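PDB 6W3Y: putative methyl-accepting chemotaxis signal transduction protein from Campylobacter jejuni, which probably senses amino acids through a double-Cache ligand-binding region, holding alanine here, and passes the signal on to the chemotaxis machinery. Local coordinates for residues K16-L21 with I240-D245; A78-L83 with Y131-L136. All blocks are in the same frame, centred on the assembly; numbering follows the deposited sequence.

Contact 1 of 2, residues K16-L21 with I240-D245; sequences KNQTDL and ITESAD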
loop_
_atom_site.group_PDB
_atom_site.type_symbol
_atom_site.label_atom_id
_atom_site.label_comp_id
_atom_site.label_asym_id
_atom_site.label_seq_id
_atom_site.Cartn_x
_atom_site.Cartn_y
_atom_site.Cartn_z
ATOM N N LYS A 16 10.888 -17.365 -17.667
ATOM C CA LYS A 16 9.524 -17.730 -17.259
ATOM C C LYS A 16 9.391 -17.841 -15.739
ATOM O O LYS A 16 8.427 -17.306 -15.145
ATOM C CB LYS A 16 9.100 -19.061 -17.906
ATOM C CG LYS A 16 7.761 -19.536 -17.332
ATOM C CD LYS A 16 7.593 -21.053 -17.369
ATOM C CE LYS A 16 6.167 -21.511 -17.062
ATOM N NZ LYS A 16 5.834 -21.486 -15.603
ATOM N N ASN A 17 10.326 -18.554 -15.110
ATOM C CA ASN A 17 10.314 -18.732 -13.656
ATOM C C ASN A 17 10.244 -17.340 -12.990
ATOM O O ASN A 17 9.350 -17.049 -12.185
ATOM C CB ASN A 17 11.563 -19.511 -13.157
ATOM C CG ASN A 17 11.662 -20.958 -13.683
ATOM O OD1 ASN A 17 10.750 -21.478 -14.299
ATOM N ND2 ASN A 17 12.814 -21.595 -13.440
ATOM N N GLN A 18 11.244 -16.513 -13.268
ATOM C CA GLN A 18 11.406 -15.253 -12.572
ATOM C C GLN A 18 10.256 -14.285 -12.839
ATOM O O GLN A 18 9.785 -13.597 -11.943
ATOM C CB GLN A 18 12.753 -14.618 -12.913
ATOM C CG GLN A 18 13.972 -15.431 -12.480
ATOM C CD GLN A 18 14.041 -15.640 -10.948
ATOM O OE1 GLN A 18 14.473 -14.755 -10.233
ATOM N NE2 GLN A 18 13.732 -16.863 -10.471
ATOM N N THR A 19 9.743 -14.326 -14.070
ATOM C CA THR A 19 8.546 -13.578 -14.440
ATOM C C THR A 19 7.366 -14.023 -13.540
ATOM O O THR A 19 6.635 -13.200 -12.955
ATOM C CB THR A 19 8.198 -13.806 -15.935
ATOM O OG1 THR A 19 9.202 -13.217 -16.776
ATOM C CG2 THR A 19 6.882 -13.164 -16.283
ATOM N N ASP A 20 7.158 -15.332 -13.433
ATOM C CA ASP A 20 6.081 -15.874 -12.577
ATOM C C ASP A 20 6.196 -15.293 -11.179
ATOM O O ASP A 20 5.196 -14.946 -10.557
ATOM C CB ASP A 20 6.128 -17.417 -12.461
ATOM C CG ASP A 20 5.680 -18.137 -13.693
ATOM O OD1 ASP A 20 5.016 -17.524 -14.547
ATOM O OD2 ASP A 20 5.947 -19.377 -13.750
ATOM N N LEU A 21 7.388 -15.376 -10.618
ATOM C CA LEU A 21 7.586 -14.934 -9.256
ATOM C C LEU A 21 7.400 -13.432 -9.106
ATOM O O LEU A 21 6.826 -12.990 -8.102
ATOM C CB LEU A 21 8.919 -15.402 -8.677
ATOM C CG LEU A 21 9.095 -16.927 -8.660
ATOM C CD1 LEU A 21 10.390 -17.272 -7.952
ATOM C CD2 LEU A 21 7.882 -17.664 -8.085
ATOM N N ILE A 240 12.592 -8.370 -9.320
ATOM C CA ILE A 240 13.185 -9.648 -8.947
ATOM C C ILE A 240 14.568 -9.702 -9.595
ATOM O O ILE A 240 14.748 -9.199 -10.705
ATOM C CB ILE A 240 12.332 -10.843 -9.425
ATOM C CG1 ILE A 240 12.804 -12.145 -8.802
ATOM C CG2 ILE A 240 12.252 -10.919 -10.943
ATOM C CD1 ILE A 240 11.787 -13.266 -8.936
ATOM N N THR A 241 15.553 -10.284 -8.899
ATOM C CA THR A 241 16.863 -10.508 -9.503
ATOM C C THR A 241 17.403 -11.866 -9.058
ATOM O O THR A 241 17.043 -12.382 -7.992
ATOM C CB THR A 241 17.908 -9.418 -9.160
ATOM O OG1 THR A 241 18.321 -9.579 -7.802
ATOM C CG2 THR A 241 17.429 -8.033 -9.419
ATOM N N GLU A 242 18.344 -12.389 -9.849
ATOM C CA GLU A 242 19.012 -13.646 -9.534
ATOM C C GLU A 242 20.398 -13.607 -10.149
ATOM O O GLU A 242 20.671 -12.855 -11.060
ATOM C CB GLU A 242 18.237 -14.869 -10.060
ATOM C CG GLU A 242 18.147 -14.904 -11.569
ATOM C CD GLU A 242 17.412 -16.085 -12.161
ATOM O OE1 GLU A 242 17.079 -17.035 -11.414
ATOM O OE2 GLU A 242 17.284 -16.081 -13.430
ATOM N N SER A 243 21.229 -14.551 -9.731
ATOM C CA SER A 243 22.493 -14.775 -10.418
ATOM C C SER A 243 22.248 -15.329 -11.811
ATOM O O SER A 243 21.350 -16.170 -11.992
ATOM C CB SER A 243 23.316 -15.774 -9.620
ATOM O OG SER A 243 24.477 -16.142 -10.356
ATOM N N ALA A 244 23.090 -14.940 -12.770
ATOM C CA ALA A 244 23.083 -15.560 -14.098
ATOM C C ALA A 244 23.812 -16.903 -14.181
ATOM O O ALA A 244 23.916 -17.470 -15.272
ATOM C CB ALA A 244 23.658 -14.601 -15.142
ATOM N N ASP A 245 24.268 -17.433 -13.054
ATOM C CA ASP A 245 24.967 -18.709 -13.066
ATOM C C ASP A 245 24.069 -19.809 -13.699
ATOM O O ASP A 245 24.572 -20.724 -14.352
ATOM C CB ASP A 245 25.381 -19.135 -11.648
ATOM C CG ASP A 245 26.565 -18.350 -11.094
ATOM O OD1 ASP A 245 27.138 -17.475 -11.794
ATOM O OD2 ASP A 245 26.905 -18.610 -9.918
#
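The carboxamide of Q18 and the carboxylate of E242 lie face against face, their planes only 8° apart. Q18 CD sits 3.4 Å from E242 OE1, and Q18 CG lies 3.5 Å from E242 OE2. This is a stack and not a hydrogen bond: Q18 NE2 comes within 3.5 Å of E242 OE1, but the angle is poor. The bend at chi2 (-61°) folds the glutamine amide over the carboxylate, while E242 runs extended beyond CG to meet it. Q18 OE1 is turned to I240, whose CD1 is 3.3 Å away, so the carbonyl oxygen meets a methyl group across this contact. The same I240 CD1 also packs against L21 CB at 3.6 Å, one helical turn further on, and thereby fits between two helix side chains. E242 OE2 has its polar partner in T14 OG1, which ties the carboxylate to the preceding turn of the helix. Along the helix itself, K16 NZ bridges to D20 OD2 at 2.8 Å on its syn side. F216, from a loop, touches both Q18 and E242, and P174 touches L21. Helix 16-21 runs roughly antiparallel to strand 240-243 (148° between their directions), with the axes of these segments 8.9 Å apart at closest approach, and I240 and E242 hydrogen-bond to strand 224-233 of the five-stranded sheet.

Contact 2 of 2, residues A78-L83 with Y131-L136; sequences ALNVYL and YLDTVL. With ALA (alanine), chain C.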
loop_
_atom_site.group_PDB
_atom_site.type_symbol
_atom_site.label_atom_id
_atom_site.label_comp_id
_atom_site.label_asym_id
_atom_site.label_seq_id
_atom_site.Cartn_x
_atom_site.Cartn_y
_atom_site.Cartn_z
ATOM N N ALA A 78 -7.489 -2.830 11.747
ATOM C CA ALA A 78 -6.916 -1.558 11.320
ATOM C C ALA A 78 -6.321 -0.822 12.518
ATOM O O ALA A 78 -6.697 -1.069 13.667
ATOM C CB ALA A 78 -7.941 -0.691 10.643
ATOM N N LEU A 79 -5.431 0.137 12.266
ATOM C CA LEU A 79 -4.842 0.920 13.351
ATOM C C LEU A 79 -5.822 2.017 13.838
ATOM O O LEU A 79 -6.030 2.205 15.035
ATOM C CB LEU A 79 -3.524 1.526 12.918
ATOM C CG LEU A 79 -2.690 2.118 14.034
ATOM C CD1 LEU A 79 -2.184 0.966 14.942
ATOM C CD2 LEU A 79 -1.513 2.899 13.453
ATOM N N ASN A 80 -6.380 2.749 12.867
ATOM C CA ASN A 80 -7.344 3.835 13.138
ATOM C C ASN A 80 -8.427 3.772 12.062
ATOM O O ASN A 80 -8.080 3.514 10.885
ATOM C CB ASN A 80 -6.705 5.228 13.113
ATOM C CG ASN A 80 -5.556 5.417 14.041
ATOM O OD1 ASN A 80 -5.734 5.385 15.258
ATOM N ND2 ASN A 80 -4.382 5.684 13.462
ATOM N N VAL A 81 -9.636 4.147 12.427
ATOM C CA VAL A 81 -10.712 4.333 11.464
ATOM C C VAL A 81 -11.459 5.574 11.950
ATOM O O VAL A 81 -11.767 5.688 13.139
ATOM C CB VAL A 81 -11.652 3.098 11.402
ATOM C CG1 VAL A 81 -12.810 3.358 10.450
ATOM C CG2 VAL A 81 -10.897 1.858 10.915
ATOM N N TYR A 82 -11.712 6.533 11.043
ATOM C CA TYR A 82 -12.118 7.866 11.494
ATOM C C TYR A 82 -12.919 8.595 10.424
ATOM O O TYR A 82 -12.866 8.241 9.248
ATOM C CB TYR A 82 -10.890 8.671 11.978
ATOM C CG TYR A 82 -9.725 8.666 11.019
ATOM C CD1 TYR A 82 -8.759 7.661 11.103
ATOM C CD2 TYR A 82 -9.530 9.634 10.030
ATOM C CE1 TYR A 82 -7.681 7.627 10.215
ATOM C CE2 TYR A 82 -8.449 9.632 9.171
ATOM C CZ TYR A 82 -7.506 8.613 9.271
ATOM O OH TYR A 82 -6.435 8.613 8.413
ATOM N N LEU A 83 -13.613 9.663 10.868
ATOM C CA LEU A 83 -14.406 10.493 10.000
ATOM C C LEU A 83 -14.070 11.945 10.311
ATOM O O LEU A 83 -14.325 12.443 11.424
ATOM C CB LEU A 83 -15.890 10.235 10.201
ATOM C CG LEU A 83 -16.837 11.028 9.305
ATOM C CD1 LEU A 83 -16.684 10.638 7.847
ATOM C CD2 LEU A 83 -18.277 10.852 9.759
ATOM N N TYR A 131 3.192 7.022 5.604
ATOM C CA TYR A 131 3.605 8.185 6.394
ATOM C C TYR A 131 3.387 7.878 7.869
ATOM O O TYR A 131 2.711 6.928 8.230
ATOM C CB TYR A 131 2.853 9.470 5.978
ATOM C CG TYR A 131 1.400 9.425 6.383
ATOM C CD1 TYR A 131 0.472 8.745 5.608
ATOM C CD2 TYR A 131 0.962 10.053 7.545
ATOM C CE1 TYR A 131 -0.840 8.644 6.004
ATOM C CE2 TYR A 131 -0.347 9.937 7.967
ATOM C CZ TYR A 131 -1.243 9.205 7.219
ATOM O OH TYR A 131 -2.553 9.120 7.650
ATOM N N LEU A 132 3.985 8.721 8.724
ATOM C CA LEU A 132 3.882 8.548 10.154
ATOM C C LEU A 132 2.583 9.074 10.721
ATOM O O LEU A 132 2.373 10.291 10.783
ATOM C CB LEU A 132 5.058 9.238 10.816
ATOM C CG LEU A 132 5.248 8.984 12.313
ATOM C CD1 LEU A 132 5.331 7.525 12.704
ATOM C CD2 LEU A 132 6.492 9.718 12.812
ATOM N N ASP A 133 1.696 8.178 11.126
ATOM C CA ASP A 133 0.422 8.568 11.728
ATOM C C ASP A 133 0.658 9.286 13.037
ATOM O O ASP A 133 1.378 8.792 13.904
ATOM C CB ASP A 133 -0.420 7.321 11.969
ATOM C CG ASP A 133 -1.503 7.533 13.002
ATOM O OD1 ASP A 133 -2.246 8.526 12.881
ATOM O OD2 ASP A 133 -1.604 6.705 13.925
ATOM N N THR A 134 0.007 10.442 13.207
ATOM C CA THR A 134 0.138 11.255 14.423
ATOM C C THR A 134 -0.602 10.648 15.640
ATOM O O THR A 134 -0.289 10.983 16.792
ATOM C CB THR A 134 -0.356 12.717 14.194
ATOM O OG1 THR A 134 -1.770 12.713 13.951
ATOM C CG2 THR A 134 0.328 13.365 13.007
ATOM N N VAL A 135 -1.614 9.812 15.410
ATOM C CA VAL A 135 -2.420 9.327 16.543
ATOM C C VAL A 135 -1.672 8.231 17.334
ATOM O O VAL A 135 -1.420 8.380 18.530
ATOM C CB VAL A 135 -3.789 8.809 16.057
ATOM C CG1 VAL A 135 -4.549 8.169 17.188
ATOM C CG2 VAL A 135 -4.585 9.943 15.465
ATOM N N LEU A 136 -1.248 7.193 16.617
ATOM C CA LEU A 136 -0.595 6.036 17.248
ATOM C C LEU A 136 0.865 5.860 16.852
ATOM O O LEU A 136 1.521 4.935 17.296
ATOM C CB LEU A 136 -1.407 4.772 16.996
ATOM C CG LEU A 136 -2.642 4.624 17.887
ATOM C CD1 LEU A 136 -3.475 3.447 17.424
ATOM C CD2 LEU A 136 -2.282 4.443 19.361
HETATM N N ALA C . -3.444 9.040 10.402
HETATM C CA ALA C . -4.220 10.315 10.352
HETATM C C ALA C . -3.261 11.470 10.476
HETATM O O ALA C . -2.076 11.260 10.827
HETATM C CB ALA C . -5.209 10.355 11.482
HETATM O OXT ALA C . -3.713 12.601 10.144
#
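The alanine pocket of the first PDC sensor domain is lined here by D133, with N80 behind it as a second-shell residue: N80 ND2 bonds D133 OD2 at 3.0 Å. D133 OD2 lies close to the plane of the N80 amide, whereas ND2 meets the carboxylate from above its plane; L136 N reaches D133 OD2 from the opposite face, and V135 N binds D133 OD1 in an Asx turn. These three bonds fix the carboxylate's rotation, leaving OD1 set to take the ligand amine, 2.8 Å from ALA N. Y131 OH takes the same amine at 2.9 Å and is itself bonded to T142. Across the pocket, the Y82 ring lies with one face under ALA CB, and its OH bonds D160, which also holds N80 ND2 and the alanine. T134 N binds ALA O at 3.3 Å in a nearly straight bond. N80 OD1 is buried without a polar partner, 3.6 Å from V135 CG1, while L79 CG packs on L136 CD1 at 3.7 Å. K113 and W115 complete the ligand's hydrogen bonds. Carboxylates and a tyrosine hydroxyl about the ammonium, with backbone and basic donors toward the carboxylate, are characteristic of amino-acid-binding Cache sensor domains.

Contact 1 and contact 2 lie on opposite sides of the chain's centre, 37 Å apart between centres and about 23 Å between nearest atoms. Contact 1 sets helix 4-48 against the five-stranded sheet, without a hydrogen bond between its segments; contact 2 joins strand 80-84 of the six-stranded sheet to the end of strand 126-132 and the loop after it. Both are partly buried, but contact 2 has more fully buried members and lines part of the alanine site. Contact 1 stacks a neutral amide on a carboxylate beside aliphatic packing; in contact 2 a carboxylate is gripped by several donors and accepts a hydrogen bond from the alanine amine. Along the chain, contact 2 is nested inside the loop closed by contact 1.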